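Local coordinates for protein 2-hydroxyhepta-2,4-diene-1,7-dioate isomerase (Corynebacterium glutamicum, PDB 4DBF) that probably acts as an oxaloacetate decarboxylase of the fumarylacetoacetate hydrolase (FAH) family, with a magnesium ion bound in its active site, at residues V84-D92 / S226-K234. Numbering follows the deposited sequence.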
# COMPACT_ATOMS: atom_id res chain seq x y z
N VAL A 84 0.18 -3.28 -6.90
CA VAL A 84 0.82 -2.29 -7.73
C VAL A 84 0.19 -2.36 -9.09
O VAL A 84 0.07 -3.40 -9.63
CB VAL A 84 2.32 -2.50 -7.87
CG1 VAL A 84 2.92 -1.38 -8.69
CG2 VAL A 84 2.99 -2.61 -6.52
N ALA A 85 -0.26 -1.23 -9.57
CA ALA A 85 -1.01 -1.18 -10.78
C ALA A 85 -0.42 -0.21 -11.81
O ALA A 85 0.18 0.73 -11.46
CB ALA A 85 -2.44 -0.84 -10.49
N ILE A 86 -0.64 -0.49 -13.07
CA ILE A 86 -0.14 0.33 -14.16
C ILE A 86 -1.28 1.04 -14.88
O ILE A 86 -2.21 0.43 -15.34
CB ILE A 86 0.66 -0.48 -15.21
CG1 ILE A 86 1.62 -1.45 -14.56
CG2 ILE A 86 1.43 0.43 -16.13
CD1 ILE A 86 2.60 -0.79 -13.64
N GLY A 87 -1.18 2.35 -14.97
CA GLY A 87 -2.06 3.12 -15.79
C GLY A 87 -1.44 3.47 -17.13
O GLY A 87 -0.27 3.44 -17.30
N ARG A 88 -2.29 3.80 -18.06
CA ARG A 88 -1.92 4.08 -19.43
C ARG A 88 -1.07 3.03 -20.09
O ARG A 88 -0.17 3.38 -20.76
CB ARG A 88 -1.20 5.39 -19.53
CG ARG A 88 -1.94 6.50 -18.84
CD ARG A 88 -1.37 7.84 -19.13
NE ARG A 88 -0.29 8.20 -18.25
CZ ARG A 88 -0.45 8.89 -17.16
NH1 ARG A 88 -1.64 9.26 -16.78
NH2 ARG A 88 0.60 9.19 -16.45
N ASN A 89 -1.39 1.78 -19.89
CA ASN A 89 -0.63 0.72 -20.49
C ASN A 89 -1.25 0.06 -21.69
O ASN A 89 -0.71 -0.86 -22.20
CB ASN A 89 -0.30 -0.35 -19.46
CG ASN A 89 0.91 -1.17 -19.85
OD1 ASN A 89 1.83 -0.67 -20.43
ND2 ASN A 89 0.87 -2.44 -19.54
N TYR A 90 -2.41 0.52 -22.12
CA TYR A 90 -3.09 -0.06 -23.26
C TYR A 90 -3.17 0.90 -24.43
O TYR A 90 -3.64 1.97 -24.32
CB TYR A 90 -4.46 -0.57 -22.88
CG TYR A 90 -4.46 -1.98 -22.42
CD1 TYR A 90 -3.78 -2.35 -21.30
CD2 TYR A 90 -5.14 -2.95 -23.10
CE1 TYR A 90 -3.80 -3.64 -20.86
CE2 TYR A 90 -5.17 -4.25 -22.67
CZ TYR A 90 -4.48 -4.59 -21.54
OH TYR A 90 -4.47 -5.85 -21.06
N ALA A 91 -2.63 0.46 -25.53
CA ALA A 91 -2.65 1.22 -26.75
C ALA A 91 -4.00 1.09 -27.39
O ALA A 91 -4.61 0.07 -27.32
CB ALA A 91 -1.57 0.75 -27.68
N ASP A 92 -4.44 2.17 -28.00
CA ASP A 92 -5.66 2.22 -28.75
C ASP A 92 -6.73 2.69 -27.80
O ASP A 92 -7.85 2.96 -28.20
CB ASP A 92 -6.01 0.84 -29.32
CG ASP A 92 -5.29 0.54 -30.61
OD1 ASP A 92 -5.87 0.73 -31.68
OD2 ASP A 92 -4.13 0.11 -30.56
N SER A 226 -10.86 -6.32 -24.85
CA SER A 226 -9.49 -5.94 -25.04
C SER A 226 -8.59 -7.17 -25.20
O SER A 226 -9.05 -8.27 -25.16
CB SER A 226 -9.04 -5.09 -23.85
OG SER A 226 -9.12 -5.79 -22.65
N ASN A 227 -7.32 -6.95 -25.41
CA ASN A 227 -6.40 -8.05 -25.55
C ASN A 227 -5.07 -7.70 -24.96
O ASN A 227 -4.64 -6.60 -25.11
CB ASN A 227 -6.27 -8.42 -27.01
CG ASN A 227 -5.59 -9.73 -27.22
OD1 ASN A 227 -4.42 -9.85 -27.02
ND2 ASN A 227 -6.32 -10.70 -27.66
N SER A 228 -4.43 -8.62 -24.27
CA SER A 228 -3.11 -8.35 -23.67
C SER A 228 -2.05 -7.92 -24.67
O SER A 228 -1.01 -7.39 -24.30
CB SER A 228 -2.60 -9.57 -22.91
OG SER A 228 -2.22 -10.54 -23.84
N ASN A 229 -2.28 -8.20 -25.94
CA ASN A 229 -1.35 -7.75 -26.95
C ASN A 229 -1.49 -6.26 -27.26
O ASN A 229 -0.74 -5.75 -28.07
CB ASN A 229 -1.46 -8.65 -28.20
CG ASN A 229 -2.73 -8.38 -29.01
OD1 ASN A 229 -3.30 -7.27 -29.01
ND2 ASN A 229 -3.17 -9.41 -29.73
N GLN A 230 -2.46 -5.56 -26.64
CA GLN A 230 -2.50 -4.09 -26.66
C GLN A 230 -1.55 -3.44 -25.61
O GLN A 230 -1.46 -2.21 -25.53
CB GLN A 230 -3.90 -3.59 -26.31
CG GLN A 230 -5.04 -4.02 -27.23
CD GLN A 230 -6.35 -3.38 -26.83
OE1 GLN A 230 -6.51 -2.15 -26.81
NE2 GLN A 230 -7.29 -4.19 -26.48
N MET A 231 -0.91 -4.24 -24.76
CA MET A 231 -0.06 -3.68 -23.70
C MET A 231 1.12 -2.90 -24.28
O MET A 231 1.75 -3.37 -25.19
CB MET A 231 0.50 -4.79 -22.79
CG MET A 231 -0.50 -5.18 -21.72
SD MET A 231 -0.11 -6.80 -21.01
CE MET A 231 1.15 -6.39 -19.89
N ILE A 232 1.42 -1.75 -23.72
CA ILE A 232 2.57 -0.98 -24.13
C ILE A 232 3.87 -1.49 -23.49
O ILE A 232 4.89 -1.71 -24.18
CB ILE A 232 2.31 0.52 -23.84
CG1 ILE A 232 1.11 1.01 -24.68
CG2 ILE A 232 3.57 1.37 -24.07
CD1 ILE A 232 0.51 2.33 -24.15
N MET A 233 3.86 -1.64 -22.16
CA MET A 233 4.95 -2.38 -21.49
C MET A 233 4.48 -3.79 -21.35
O MET A 233 3.38 -4.03 -20.81
CB MET A 233 5.27 -1.81 -20.11
CG MET A 233 5.69 -0.39 -20.08
SD MET A 233 6.02 0.17 -18.36
CE MET A 233 6.96 -1.05 -17.60
N LYS A 234 5.25 -4.71 -21.95
CA LYS A 234 5.01 -6.14 -21.86
C LYS A 234 5.34 -6.60 -20.46
O LYS A 234 5.98 -5.86 -19.70
CB LYS A 234 5.90 -6.87 -22.86
CG LYS A 234 5.81 -6.28 -24.28
CD LYS A 234 6.38 -7.22 -25.32
CE LYS A 234 5.64 -7.10 -26.65
NZ LYS A 234 6.63 -7.31 -27.71
O HOH W 1 -7.51 -5.54 -20.11
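Tyr90 and Asn89 join the loop that follows strand 83-87 to the 3-10 turn and loop leading from strand 219-227 to helix 235-243. The contact lies in the FAH-family domain. Tyr90 and Met231 form a single beta bridge. Its two backbone bonds run from Ile232 N to Asn89 O (2.8 Å) and from Ala91 N to Gln230 O (2.9 Å).

The Asn89 amide extends the pairing by one residue. CG stands anti to the backbone N (chi1 -157°), which turns the amide to the backbone of Met233. OD1 accepts from Met233 N at 2.8 Å, and the N-H points almost straight at it (173°). ND2 donates to Met233 O at 3.2 Å, in the carbonyl plane and on a lone pair. ND2 also bonds Thr256 O, so one buried amide ties this loop to two others. These bonds fix the rotation of the amide and hold Met233 just before Lys234, the N-cap of helix 235-243.

Gln230 and Met231 both pack against the same side of the Tyr90 ring. Gln230 CB comes within 3.5 Å of CD2, and the Gln230 amide plane is turned 74° from the ring. Met231 CG packs obliquely by CE1. Ile210 of strand 209-216 also touches the ring. The tyrosine side chain is about 6 Å from that of Glu138, a magnesium ligand, so the contact borders the metal site.

Ile232 reaches back toward Arg88, its CD1 3.6 Å from Arg88 O. Ser226 OG bonds Gln224 OE1. At the far end of the ring, one water bridges Ser226 OG, at 3.0 Å, and, weakly, Tyr90 OH.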